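PDB 3RCN: beta-N-acetylhexosaminidase, which probably catalyses the hydrolysis of terminal non-reducing N-acetyl-D-hexosamine residues in N-acetyl-beta-D-hexosaminides. Local coordinates for residues 11-16 against 495-500; 180-185 against 190-195; 272-275 against 279-282; 426-431 against 489-494. All coordinates share one frame; numbering follows the deposited sequence.

Overall arrangement
From the N terminus, residues 11-16 lead into strand 16-26 of the N-terminal sheet domain and meet 495-500, on helix 491-508, only near the end of the chain; contact 1 thus closes a loop of almost the whole protein, with the other three nested inside it in series and none crossing. Contact 2 (180-185 with 190-195) and contact 3 (272-275 with 279-282) are short closures within the catalytic barrel domain, and they touch through Gln180 and Val273. Contact 4 then joins helix 428-432 to the start of helix 491-508. Sharing that helix, contacts 1 and 4 touch each other, whereas contacts 1 and 2 lie on opposite sides of the chain's centre, 42 Å apart between centres.

Contact 1: residues 11-16 against 495-500; sequences IPAPWS and LTRLTG
Ile11, in the loop that precedes strand 16-26, runs past Arg497 of helix 491-508 with their CA atoms 7.5 Å apart, a separation bridged by side chains reaching across. The loop is kinked by a cis peptide bond between Ile11 and Pro12, and from it Ile11 and Ala13 both reach the arginine. Ala13 directs its CB at the guanidinium and lies 3.4 Å from Arg497 NH1, approaching obliquely. Ile11 CG1 sits 3.7 Å from Arg497 NH1, so one nitrogen is touched by two aliphatic groups. The arginine bends at its third torsion (chi3 -72°), which carries the guanidinium round beside the loop. Farther out, Ile11 CD1 is 4.0 Å from Leu498 CA and 4.3 Å from Leu498 CD1, so the tip of the isoleucine rests on the helix at Leu498.

The polar half of the interface is supplied by other residues. Arg497 forms salt bridges with Glu480, of helix 474-483, and with Glu493, one turn back on its own helix; Glu480 also accepts a hydrogen bond from Ala13 N. No hydrogen bond links the two segments directly. The chemistry therefore implies a direct apolar packing of N-terminal loop on C-terminal helix, with the polar link made indirectly through Glu480: aliphatic groups shield a buried arginine, whose positive charge Glu480 and Glu493 probably offset together.

Contact 2: residues 180-185 against 190-195; sequences QGWRMQ and PKLTET
Trp182 and Leu192 carry most of this contact, the indole lying against the short helix 191-194 that follows its strand after a short loop. With CG anti to the backbone N (chi1 178°), the tryptophan side chain can be followed outward along the leucine. Trp182 CB lies 3.7 Å from Leu192 O, and Trp182 CD1 is 3.8 Å from Leu192 CB. That methylene stands over the five-membered ring of Trp182, with Leu192 CB 3.9 Å from its centroid, in a CH-pi contact. Trp182 NE1 lies under Leu192 CB and CD1 and donates within its own segment to Met184 O at 2.7 Å; the acceptor, from a selenomethionine, is in the indole plane, and the N-H meets one of its lone pairs at a bent 137°. CD2 meets Leu192 CD2, while CE2 and then CZ2 pass beneath the other methyl. Trp182 CZ2 is 3.4 Å from Leu192 CD1, and CH2 is a little farther from it.

Thr193 fills the angle beside the ring. Thr193 CG2 is near the indole edge and packs 3.5 Å from Gln185 CA and 3.6 Å from Met184 O, the carbonyl already engaged by NE1. Replacing Trp182 with an alanine would probably open a gap under Leu192 and deprive Met184 O of its indole donor.

Leu192 is backed by helices 251-256 and 288-304. The indole's one polar atom is satisfied within its own segment, so the side chains that meet are largely apolar, with two backbone carbonyl oxygens at the margin; packing and a CH-pi contact, with no hydrogen bond between the two segments, join the strand to helix 191-194.

Contact 3: residues 272-275 against 279-282; sequences EVWT and INET
Both segments belong to the long loop that the catalytic (beta/alpha)8 barrel inserts between helix 251-256 and helix 288-304, where Trp274 and Asn280 stack beside what is probably the substrate pocket. The Ile279 side chain is about 3 Å from that of Glu316, the predicted proton donor, and Trp274 is a similar distance from a bound glycerol, which probably came from the crystallisation liquor but may mark the pocket.

The asparagine lays its amide over one face of the indole, the two planes only 7° apart, in an offset stack. Asn280 ND2 lies 3.7 Å from Trp274 CD2, near the fusion of the two rings, while Asn280 OD1 lies over the same face, 3.9 Å from Trp274 CZ2. Asn280 CB stands over the six-membered ring of Trp274, 4.2 Å from its centroid, adding a CH-pi contact. At the far end of the indole, Trp274 CH2 comes within 3.7 Å of Ile279 O, obliquely to the ring.

What holds the amide flat lies partly outside the pair: ND2 donates to Gln251 OE1 and to Asp179 OD2, and Asp179 is also bonded to the backbone of Trp274. The tryptophan and the asparagine that covers it thus share an anchor. The other end of the amide closes an Asx turn, in which Thr282 N donates to Asn280 OD1 at 3.0 Å, coming from well above the carbonyl plane.

Contact 4: residues 426-431 against 489-494; sequences TTLQAV and RDYDEF
Gln429 and Tyr491 meet because each side chain leaves its helix with CG anti to the backbone N, at chi1 179° and 176° respectively, so that the extended glutamine is laid across the phenol ring at about a right angle to its long axis. Gln429 CB stands over the ring centre of Tyr491, 3.4 Å from the centroid, in a CH-pi contact. The next carbon, Gln429 CG, lies 3.4 Å from Tyr491 CD2, and Gln429 CD is 3.5 Å from Tyr491 CD2. The amide is nearly parallel to the ring, with 3° between the planes, and Gln429 NE2 ends 3.8 Å from Tyr491 CE2. Aliphatic stem and amide of one residue thus cover a single aromatic face.

At the phenol end, Leu428 CD2 is 3.7 Å from Tyr491 OH, and Leu428 CG packs near CE1. A water joins Tyr491 OH to Gln429 N, though both of its bonds are weak. A serine in place of Tyr491 would probably leave Gln429 without a surface to lie on, its chain set freer to turn, and Leu428 partly uncovered.

Each segment is the beginning of a helix. Thr427 OG1 caps the first by accepting from Ala430 N at 3.1 Å, and Asp490 caps the second through weak bonds from Asp492 N and Glu493 N. The two helix starts pack against each other at the surface, and beneath them Leu428 and Phe494 both rest on Ala477 of helix 474-483, while Phe494 also stacks with Tyr432 at the end of helix 428-432.

Contact 1: residues 11-16 against 495-500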
loop_
_atom_site.group_PDB
_atom_site.type_symbol
_atom_site.label_atom_id
_atom_site.label_comp_id
_atom_site.label_asym_id
_atom_site.label_seq_id
_atom_site.Cartn_x
_atom_site.Cartn_y
_atom_site.Cartn_z
ATOM N N ILE A 11 22.168 -9.284 -2.078
ATOM C CA ILE A 11 22.441 -7.853 -2.048
ATOM C C ILE A 11 21.782 -7.258 -0.809
ATOM O O ILE A 11 20.613 -7.535 -0.540
ATOM C CB ILE A 11 21.809 -7.168 -3.278
ATOM C CG1 ILE A 11 22.559 -7.531 -4.555
ATOM C CG2 ILE A 11 21.764 -5.672 -3.116
ATOM C CD1 ILE A 11 21.879 -7.034 -5.799
ATOM N N PRO A 12 22.499 -6.376 -0.092
ATOM C CA PRO A 12 23.926 -6.028 -0.241
ATOM C C PRO A 12 24.833 -7.242 -0.023
ATOM O O PRO A 12 24.534 -8.077 0.816
ATOM C CB PRO A 12 24.176 -5.041 0.912
ATOM C CG PRO A 12 22.818 -4.656 1.427
ATOM C CD PRO A 12 21.908 -5.794 1.124
ATOM N N ALA A 13 25.940 -7.326 -0.751
ATOM C CA ALA A 13 26.900 -8.414 -0.560
ATOM C C ALA A 13 27.493 -8.375 0.842
ATOM O O ALA A 13 27.957 -7.331 1.281
ATOM C CB ALA A 13 28.013 -8.315 -1.594
ATOM N N PRO A 14 27.498 -9.521 1.543
ATOM C CA PRO A 14 28.058 -9.633 2.899
ATOM C C PRO A 14 29.575 -9.495 2.866
ATOM O O PRO A 14 30.177 -9.597 1.800
ATOM C CB PRO A 14 27.688 -11.059 3.327
ATOM C CG PRO A 14 26.812 -11.604 2.246
ATOM C CD PRO A 14 27.093 -10.829 1.012
ATOM N N TRP A 15 30.195 -9.262 4.014
ATOM C CA TRP A 15 31.639 -9.061 4.031
ATOM C C TRP A 15 32.438 -10.332 3.750
ATOM O O TRP A 15 33.393 -10.294 2.975
ATOM C CB TRP A 15 32.085 -8.345 5.303
ATOM C CG TRP A 15 31.891 -6.863 5.192
ATOM C CD1 TRP A 15 30.709 -6.204 4.992
ATOM C CD2 TRP A 15 32.905 -5.853 5.259
ATOM N NE1 TRP A 15 30.928 -4.848 4.937
ATOM C CE2 TRP A 15 32.265 -4.607 5.100
ATOM C CE3 TRP A 15 34.290 -5.882 5.444
ATOM C CZ2 TRP A 15 32.962 -3.404 5.117
ATOM C CZ3 TRP A 15 34.983 -4.682 5.464
ATOM C CH2 TRP A 15 34.318 -3.461 5.300
ATOM N N SER A 16 32.053 -11.451 4.360
ATOM C CA SER A 16 32.633 -12.752 3.990
ATOM C C SER A 16 31.578 -13.846 3.796
ATOM O O SER A 16 30.615 -13.947 4.556
ATOM C CB SER A 16 33.696 -13.202 4.999
ATOM O OG SER A 16 33.110 -13.602 6.225
ATOM N N LEU A 495 25.754 -6.606 -11.471
ATOM C CA LEU A 495 24.627 -6.744 -12.395
ATOM C C LEU A 495 24.066 -8.149 -12.418
ATOM O O LEU A 495 22.851 -8.348 -12.399
ATOM C CB LEU A 495 25.046 -6.378 -13.812
ATOM C CG LEU A 495 24.847 -4.926 -14.207
ATOM C CD1 LEU A 495 24.994 -4.800 -15.712
ATOM C CD2 LEU A 495 23.476 -4.463 -13.752
ATOM N N THR A 496 24.970 -9.119 -12.483
ATOM C CA THR A 496 24.593 -10.520 -12.537
ATOM C C THR A 496 23.831 -10.925 -11.279
ATOM O O THR A 496 22.913 -11.729 -11.339
ATOM C CB THR A 496 25.827 -11.434 -12.756
ATOM O OG1 THR A 496 26.568 -11.563 -11.535
ATOM C CG2 THR A 496 26.734 -10.850 -13.838
ATOM N N ARG A 497 24.197 -10.369 -10.133
ATOM C CA ARG A 497 23.402 -10.620 -8.939
ATOM C C ARG A 497 22.046 -9.894 -8.996
ATOM O O ARG A 497 21.016 -10.444 -8.586
ATOM C CB ARG A 497 24.184 -10.263 -7.681
ATOM C CG ARG A 497 25.328 -11.221 -7.434
ATOM C CD ARG A 497 26.062 -10.898 -6.149
ATOM N NE ARG A 497 26.858 -9.683 -6.270
ATOM C CZ ARG A 497 26.830 -8.682 -5.396
ATOM N NH1 ARG A 497 26.036 -8.762 -4.333
ATOM N NH2 ARG A 497 27.594 -7.607 -5.584
ATOM N N LEU A 498 22.054 -8.672 -9.526
ATOM C CA LEU A 498 20.846 -7.857 -9.607
ATOM C C LEU A 498 19.808 -8.536 -10.485
ATOM O O LEU A 498 18.694 -8.839 -10.047
ATOM C CB LEU A 498 21.176 -6.468 -10.166
ATOM C CG LEU A 498 20.008 -5.486 -10.222
ATOM C CD1 LEU A 498 19.607 -5.062 -8.823
ATOM C CD2 LEU A 498 20.360 -4.276 -11.051
ATOM N N THR A 499 20.199 -8.801 -11.725
ATOM C CA THR A 499 19.315 -9.434 -12.692
ATOM C C THR A 499 19.057 -10.899 -12.344
ATOM O O THR A 499 17.938 -11.383 -12.482
ATOM C CB THR A 499 19.908 -9.343 -14.094
ATOM O OG1 THR A 499 21.126 -10.090 -14.132
ATOM C CG2 THR A 499 20.215 -7.894 -14.438
ATOM N N GLY A 500 20.092 -11.593 -11.875
ATOM C CA GLY A 500 19.990 -12.996 -11.512
ATOM C C GLY A 500 19.004 -13.309 -10.397
ATOM O O GLY A 500 18.239 -14.262 -10.506
#

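Contact 2: residues 180-185 against 190-195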
loop_
_atom_site.group_PDB
_atom_site.type_symbol
_atom_site.label_atom_id
_atom_site.label_comp_id
_atom_site.label_asym_id
_atom_site.label_seq_id
_atom_site.Cartn_x
_atom_site.Cartn_y
_atom_site.Cartn_z
ATOM N N GLN A 180 4.666 23.531 -0.372
ATOM C CA GLN A 180 3.516 22.941 -1.068
ATOM C C GLN A 180 2.602 22.056 -0.223
ATOM O O GLN A 180 1.660 21.491 -0.739
ATOM C CB GLN A 180 3.990 22.180 -2.302
ATOM C CG GLN A 180 4.799 23.058 -3.248
ATOM C CD GLN A 180 6.294 23.056 -2.954
ATOM O OE1 GLN A 180 6.751 22.540 -1.930
ATOM N NE2 GLN A 180 7.063 23.630 -3.864
ATOM N N GLY A 181 2.914 21.915 1.061
ATOM C CA GLY A 181 2.046 21.248 2.013
ATOM C C GLY A 181 2.745 20.988 3.343
ATOM O O GLY A 181 3.969 20.972 3.406
ATOM N N TRP A 182 1.948 20.736 4.380
ATOM C CA TRP A 182 2.394 20.425 5.732
ATOM C C TRP A 182 1.698 19.117 6.172
ATOM O O TRP A 182 0.468 19.054 6.245
ATOM C CB TRP A 182 2.025 21.581 6.669
ATOM C CG TRP A 182 2.397 21.343 8.122
ATOM C CD1 TRP A 182 1.802 20.473 8.984
ATOM C CD2 TRP A 182 3.438 21.999 8.868
ATOM N NE1 TRP A 182 2.414 20.531 10.212
ATOM C CE2 TRP A 182 3.419 21.460 10.168
ATOM C CE3 TRP A 182 4.385 22.986 8.557
ATOM C CZ2 TRP A 182 4.314 21.869 11.163
ATOM C CZ3 TRP A 182 5.272 23.395 9.545
ATOM C CH2 TRP A 182 5.237 22.829 10.831
ATOM N N ARG A 183 2.474 18.060 6.413
ATOM C CA ARG A 183 1.901 16.728 6.609
ATOM C C ARG A 183 1.708 16.285 8.053
ATOM O O ARG A 183 1.210 15.191 8.313
ATOM C CB ARG A 183 2.736 15.671 5.887
ATOM C CG ARG A 183 2.953 15.921 4.421
ATOM C CD ARG A 183 1.675 16.214 3.690
ATOM N NE ARG A 183 1.951 16.570 2.304
ATOM C CZ ARG A 183 1.099 17.238 1.536
ATOM N NH1 ARG A 183 -0.071 17.605 2.035
ATOM N NH2 ARG A 183 1.414 17.548 0.281
HETATM N N MSE A 184 2.107 17.101 9.007
HETATM C CA MSE A 184 2.046 16.625 10.378
HETATM C C MSE A 184 1.020 17.360 11.237
HETATM O O MSE A 184 1.063 18.579 11.390
HETATM C CB MSE A 184 3.424 16.658 11.025
HETATM C CG MSE A 184 3.406 16.035 12.398
HETATM SE SE MSE A 184 5.003 16.422 13.440
HETATM C CE MSE A 184 4.465 15.519 15.089
ATOM N N GLN A 185 0.099 16.601 11.801
ATOM C CA GLN A 185 -0.936 17.170 12.639
ATOM C C GLN A 185 -0.338 17.664 13.953
ATOM O O GLN A 185 0.371 16.921 14.642
ATOM C CB GLN A 185 -2.010 16.128 12.897
ATOM C CG GLN A 185 -2.911 16.420 14.063
ATOM C CD GLN A 185 -3.836 15.248 14.353
ATOM O OE1 GLN A 185 -5.035 15.293 14.032
ATOM N NE2 GLN A 185 -3.281 14.181 14.949
ATOM N N PRO A 190 -4.251 23.654 14.829
ATOM C CA PRO A 190 -5.069 22.800 13.953
ATOM C C PRO A 190 -5.019 23.207 12.491
ATOM O O PRO A 190 -5.182 22.341 11.649
ATOM C CB PRO A 190 -6.495 22.999 14.486
ATOM C CG PRO A 190 -6.317 23.533 15.881
ATOM C CD PRO A 190 -5.065 24.346 15.842
ATOM N N LYS A 191 -4.802 24.486 12.191
ATOM C CA LYS A 191 -4.831 24.952 10.800
ATOM C C LYS A 191 -3.647 24.450 9.994
ATOM O O LYS A 191 -3.672 24.490 8.763
ATOM C CB LYS A 191 -4.857 26.485 10.716
ATOM C CG LYS A 191 -6.023 27.154 11.405
ATOM C CD LYS A 191 -7.269 27.081 10.564
ATOM C CE LYS A 191 -8.360 27.903 11.210
ATOM N NZ LYS A 191 -7.790 29.160 11.771
ATOM N N LEU A 192 -2.590 24.012 10.676
ATOM C CA LEU A 192 -1.423 23.498 9.967
ATOM C C LEU A 192 -1.869 22.417 8.999
ATOM O O LEU A 192 -1.435 22.380 7.839
ATOM C CB LEU A 192 -0.358 22.974 10.933
ATOM C CG LEU A 192 0.517 24.105 11.504
ATOM C CD1 LEU A 192 1.641 23.586 12.408
ATOM C CD2 LEU A 192 1.091 24.983 10.382
ATOM N N THR A 193 -2.692 21.502 9.501
ATOM C CA THR A 193 -3.319 20.501 8.651
ATOM C C THR A 193 -4.606 20.958 7.941
ATOM O O THR A 193 -4.772 20.696 6.752
ATOM C CB THR A 193 -3.494 19.171 9.385
ATOM O OG1 THR A 193 -4.232 19.386 10.594
ATOM C CG2 THR A 193 -2.116 18.595 9.724
ATOM N N GLU A 194 -5.494 21.662 8.645
ATOM C CA GLU A 194 -6.760 22.090 8.037
ATOM C C GLU A 194 -6.552 22.937 6.783
ATOM O O GLU A 194 -7.248 22.789 5.786
ATOM C CB GLU A 194 -7.623 22.859 9.032
ATOM C CG GLU A 194 -8.212 22.020 10.145
ATOM C CD GLU A 194 -8.856 22.871 11.237
ATOM O OE1 GLU A 194 -9.007 24.102 11.035
ATOM O OE2 GLU A 194 -9.204 22.309 12.302
ATOM N N THR A 195 -5.583 23.825 6.852
ATOM C CA THR A 195 -5.252 24.731 5.764
ATOM C C THR A 195 -3.994 24.225 5.061
ATOM O O THR A 195 -3.993 24.049 3.853
ATOM C CB THR A 195 -5.144 26.209 6.239
ATOM O OG1 THR A 195 -6.441 26.662 6.651
ATOM C CG2 THR A 195 -4.645 27.116 5.122
#

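Contact 3: residues 272-275 against 279-282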
loop_
_atom_site.group_PDB
_atom_site.type_symbol
_atom_site.label_atom_id
_atom_site.label_comp_id
_atom_site.label_asym_id
_atom_site.label_seq_id
_atom_site.Cartn_x
_atom_site.Cartn_y
_atom_site.Cartn_z
ATOM N N GLU A 272 -1.751 31.475 0.270
ATOM C CA GLU A 272 -2.265 30.103 0.227
ATOM C C GLU A 272 -1.142 29.081 -0.016
ATOM O O GLU A 272 -0.042 29.461 -0.429
ATOM C CB GLU A 272 -3.381 29.971 -0.813
ATOM C CG GLU A 272 -2.922 30.043 -2.250
ATOM C CD GLU A 272 -4.008 29.598 -3.220
ATOM O OE1 GLU A 272 -5.169 30.036 -3.038
ATOM O OE2 GLU A 272 -3.703 28.801 -4.146
ATOM N N VAL A 273 -1.398 27.799 0.256
ATOM C CA VAL A 273 -0.348 26.790 0.091
ATOM C C VAL A 273 0.236 26.920 -1.326
ATOM O O VAL A 273 -0.505 27.103 -2.287
ATOM C CB VAL A 273 -0.871 25.355 0.338
ATOM C CG1 VAL A 273 0.242 24.345 0.129
ATOM C CG2 VAL A 273 -1.435 25.212 1.740
ATOM N N TRP A 274 1.557 26.868 -1.464
ATOM C CA TRP A 274 2.168 27.104 -2.779
ATOM C C TRP A 274 1.784 26.023 -3.779
ATOM O O TRP A 274 1.797 24.852 -3.441
ATOM C CB TRP A 274 3.691 27.187 -2.680
ATOM C CG TRP A 274 4.281 28.213 -3.607
ATOM C CD1 TRP A 274 3.648 29.324 -4.123
ATOM C CD2 TRP A 274 5.619 28.239 -4.128
ATOM N NE1 TRP A 274 4.518 30.031 -4.926
ATOM C CE2 TRP A 274 5.731 29.390 -4.941
ATOM C CE3 TRP A 274 6.731 27.400 -3.985
ATOM C CZ2 TRP A 274 6.909 29.715 -5.609
ATOM C CZ3 TRP A 274 7.905 27.728 -4.651
ATOM C CH2 TRP A 274 7.984 28.875 -5.446
ATOM N N THR A 275 1.426 26.413 -5.001
ATOM C CA THR A 275 1.090 25.429 -6.036
ATOM C C THR A 275 2.205 25.064 -7.035
ATOM O O THR A 275 1.987 24.252 -7.943
ATOM C CB THR A 275 -0.190 25.814 -6.815
ATOM O OG1 THR A 275 0.080 26.925 -7.669
ATOM C CG2 THR A 275 -1.299 26.170 -5.862
ATOM N N ILE A 279 12.346 27.459 -5.767
ATOM C CA ILE A 279 12.695 28.223 -4.576
ATOM C C ILE A 279 11.746 29.401 -4.340
ATOM O O ILE A 279 11.471 30.200 -5.239
ATOM C CB ILE A 279 14.165 28.681 -4.609
ATOM C CG1 ILE A 279 15.085 27.466 -4.740
ATOM C CG2 ILE A 279 14.523 29.482 -3.352
ATOM C CD1 ILE A 279 16.555 27.822 -4.758
ATOM N N ASN A 280 11.235 29.474 -3.117
ATOM C CA ASN A 280 10.273 30.485 -2.728
ATOM C C ASN A 280 10.939 31.715 -2.096
ATOM O O ASN A 280 11.708 31.599 -1.137
ATOM C CB ASN A 280 9.285 29.878 -1.735
ATOM C CG ASN A 280 7.947 30.561 -1.771
ATOM O OD1 ASN A 280 7.805 31.640 -2.338
ATOM N ND2 ASN A 280 6.950 29.934 -1.171
ATOM N N GLU A 281 10.642 32.896 -2.626
ATOM C CA GLU A 281 11.113 34.119 -1.998
ATOM C C GLU A 281 10.296 34.416 -0.742
ATOM O O GLU A 281 10.691 35.219 0.111
ATOM C CB GLU A 281 11.054 35.295 -2.974
ATOM C CG GLU A 281 12.255 35.395 -3.909
ATOM C CD GLU A 281 12.275 36.690 -4.719
ATOM O OE1 GLU A 281 11.428 37.579 -4.470
ATOM O OE2 GLU A 281 13.148 36.816 -5.607
ATOM N N THR A 282 9.149 33.765 -0.618
ATOM C CA THR A 282 8.325 33.974 0.559
ATOM C C THR A 282 8.758 33.052 1.696
ATOM O O THR A 282 8.683 31.838 1.588
ATOM C CB THR A 282 6.850 33.801 0.209
ATOM O OG1 THR A 282 6.469 34.869 -0.662
ATOM C CG2 THR A 282 5.978 33.836 1.457
#

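Contact 4: residues 426-431 against 489-494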
loop_
_atom_site.group_PDB
_atom_site.type_symbol
_atom_site.label_atom_id
_atom_site.label_comp_id
_atom_site.label_asym_id
_atom_site.label_seq_id
_atom_site.Cartn_x
_atom_site.Cartn_y
_atom_site.Cartn_z
ATOM N N THR A 426 21.858 10.334 -13.676
ATOM C CA THR A 426 22.455 9.570 -12.596
ATOM C C THR A 426 22.067 8.118 -12.789
ATOM O O THR A 426 20.920 7.728 -12.529
ATOM C CB THR A 426 21.881 10.026 -11.250
ATOM O OG1 THR A 426 21.971 11.456 -11.135
ATOM C CG2 THR A 426 22.602 9.327 -10.092
ATOM N N THR A 427 23.036 7.290 -13.153
ATOM C CA THR A 427 22.682 5.966 -13.629
ATOM C C THR A 427 22.923 4.927 -12.555
ATOM O O THR A 427 23.485 5.223 -11.497
ATOM C CB THR A 427 23.515 5.589 -14.866
ATOM O OG1 THR A 427 24.892 5.464 -14.490
ATOM C CG2 THR A 427 23.387 6.655 -15.940
ATOM N N LEU A 428 22.542 3.694 -12.860
ATOM C CA LEU A 428 22.720 2.596 -11.926
ATOM C C LEU A 428 24.206 2.366 -11.647
ATOM O O LEU A 428 24.607 2.152 -10.509
ATOM C CB LEU A 428 22.081 1.322 -12.477
ATOM C CG LEU A 428 22.176 0.137 -11.525
ATOM C CD1 LEU A 428 21.439 0.434 -10.214
ATOM C CD2 LEU A 428 21.607 -1.088 -12.202
ATOM N N GLN A 429 25.019 2.413 -12.696
ATOM C CA GLN A 429 26.438 2.139 -12.557
ATOM C C GLN A 429 27.147 3.306 -11.861
ATOM O O GLN A 429 27.957 3.100 -10.962
ATOM C CB GLN A 429 27.054 1.846 -13.923
ATOM C CG GLN A 429 28.547 1.559 -13.912
ATOM C CD GLN A 429 29.105 1.385 -15.321
ATOM O OE1 GLN A 429 30.283 1.103 -15.499
ATOM N NE2 GLN A 429 28.253 1.553 -16.327
ATOM N N ALA A 430 26.823 4.529 -12.267
ATOM C CA ALA A 430 27.426 5.709 -11.665
ATOM C C ALA A 430 27.227 5.701 -10.149
ATOM O O ALA A 430 28.162 5.898 -9.383
ATOM C CB ALA A 430 26.843 6.974 -12.281
ATOM N N VAL A 431 25.993 5.459 -9.735
ATOM C CA VAL A 431 25.620 5.431 -8.333
ATOM C C VAL A 431 26.317 4.289 -7.588
ATOM O O VAL A 431 26.561 4.383 -6.384
ATOM C CB VAL A 431 24.080 5.293 -8.213
ATOM C CG1 VAL A 431 23.684 4.362 -7.083
ATOM C CG2 VAL A 431 23.435 6.656 -8.072
ATOM N N ARG A 489 34.319 -4.409 -5.037
ATOM C CA ARG A 489 33.359 -3.711 -5.893
ATOM C C ARG A 489 33.679 -3.789 -7.387
ATOM O O ARG A 489 34.707 -3.285 -7.839
ATOM C CB ARG A 489 33.235 -2.246 -5.470
ATOM C CG ARG A 489 32.307 -1.417 -6.345
ATOM C CD ARG A 489 31.270 -0.685 -5.506
ATOM N NE ARG A 489 30.952 -1.425 -4.292
ATOM C CZ ARG A 489 31.015 -0.907 -3.071
ATOM N NH1 ARG A 489 30.718 -1.661 -2.019
ATOM N NH2 ARG A 489 31.370 0.363 -2.895
ATOM N N ASP A 490 32.788 -4.447 -8.129
ATOM C CA ASP A 490 32.804 -4.475 -9.592
ATOM C C ASP A 490 31.361 -4.388 -10.109
ATOM O O ASP A 490 30.505 -5.189 -9.723
ATOM C CB ASP A 490 33.485 -5.755 -10.095
ATOM C CG ASP A 490 33.241 -6.018 -11.579
ATOM O OD1 ASP A 490 33.256 -5.056 -12.381
ATOM O OD2 ASP A 490 33.046 -7.198 -11.950
ATOM N N TYR A 491 31.094 -3.438 -10.999
ATOM C CA TYR A 491 29.731 -3.225 -11.477
ATOM C C TYR A 491 29.178 -4.409 -12.258
ATOM O O TYR A 491 28.026 -4.791 -12.060
ATOM C CB TYR A 491 29.629 -1.953 -12.325
ATOM C CG TYR A 491 28.260 -1.733 -12.925
ATOM C CD1 TYR A 491 27.159 -1.468 -12.119
ATOM C CD2 TYR A 491 28.065 -1.794 -14.297
ATOM C CE1 TYR A 491 25.908 -1.264 -12.661
ATOM C CE2 TYR A 491 26.819 -1.589 -14.852
ATOM C CZ TYR A 491 25.741 -1.323 -14.030
ATOM O OH TYR A 491 24.490 -1.122 -14.579
ATOM N N ASP A 492 29.993 -4.976 -13.146
ATOM C CA ASP A 492 29.549 -6.072 -14.008
ATOM C C ASP A 492 29.146 -7.276 -13.177
ATOM O O ASP A 492 28.186 -7.975 -13.498
ATOM C CB ASP A 492 30.636 -6.468 -15.006
ATOM C CG ASP A 492 30.903 -5.389 -16.034
ATOM O OD1 ASP A 492 29.952 -4.671 -16.415
ATOM O OD2 ASP A 492 32.073 -5.253 -16.455
ATOM N N GLU A 493 29.888 -7.509 -12.103
ATOM C CA GLU A 493 29.589 -8.603 -11.195
ATOM C C GLU A 493 28.267 -8.334 -10.483
ATOM O O GLU A 493 27.406 -9.214 -10.402
ATOM C CB GLU A 493 30.726 -8.770 -10.187
ATOM C CG GLU A 493 30.644 -10.029 -9.350
ATOM C CD GLU A 493 29.691 -9.899 -8.172
ATOM O OE1 GLU A 493 29.780 -8.878 -7.441
ATOM O OE2 GLU A 493 28.860 -10.821 -7.982
ATOM N N PHE A 494 28.120 -7.111 -9.976
ATOM C CA PHE A 494 26.896 -6.663 -9.316
ATOM C C PHE A 494 25.653 -6.898 -10.174
ATOM O O PHE A 494 24.621 -7.329 -9.664
ATOM C CB PHE A 494 27.005 -5.176 -8.962
ATOM C CG PHE A 494 25.758 -4.599 -8.342
ATOM C CD1 PHE A 494 25.462 -4.822 -7.006
ATOM C CD2 PHE A 494 24.887 -3.824 -9.094
ATOM C CE1 PHE A 494 24.311 -4.295 -6.433
ATOM C CE2 PHE A 494 23.731 -3.289 -8.530
ATOM C CZ PHE A 494 23.444 -3.524 -7.197
HETATM O O HOH W 1 23.717 1.995 -15.727
#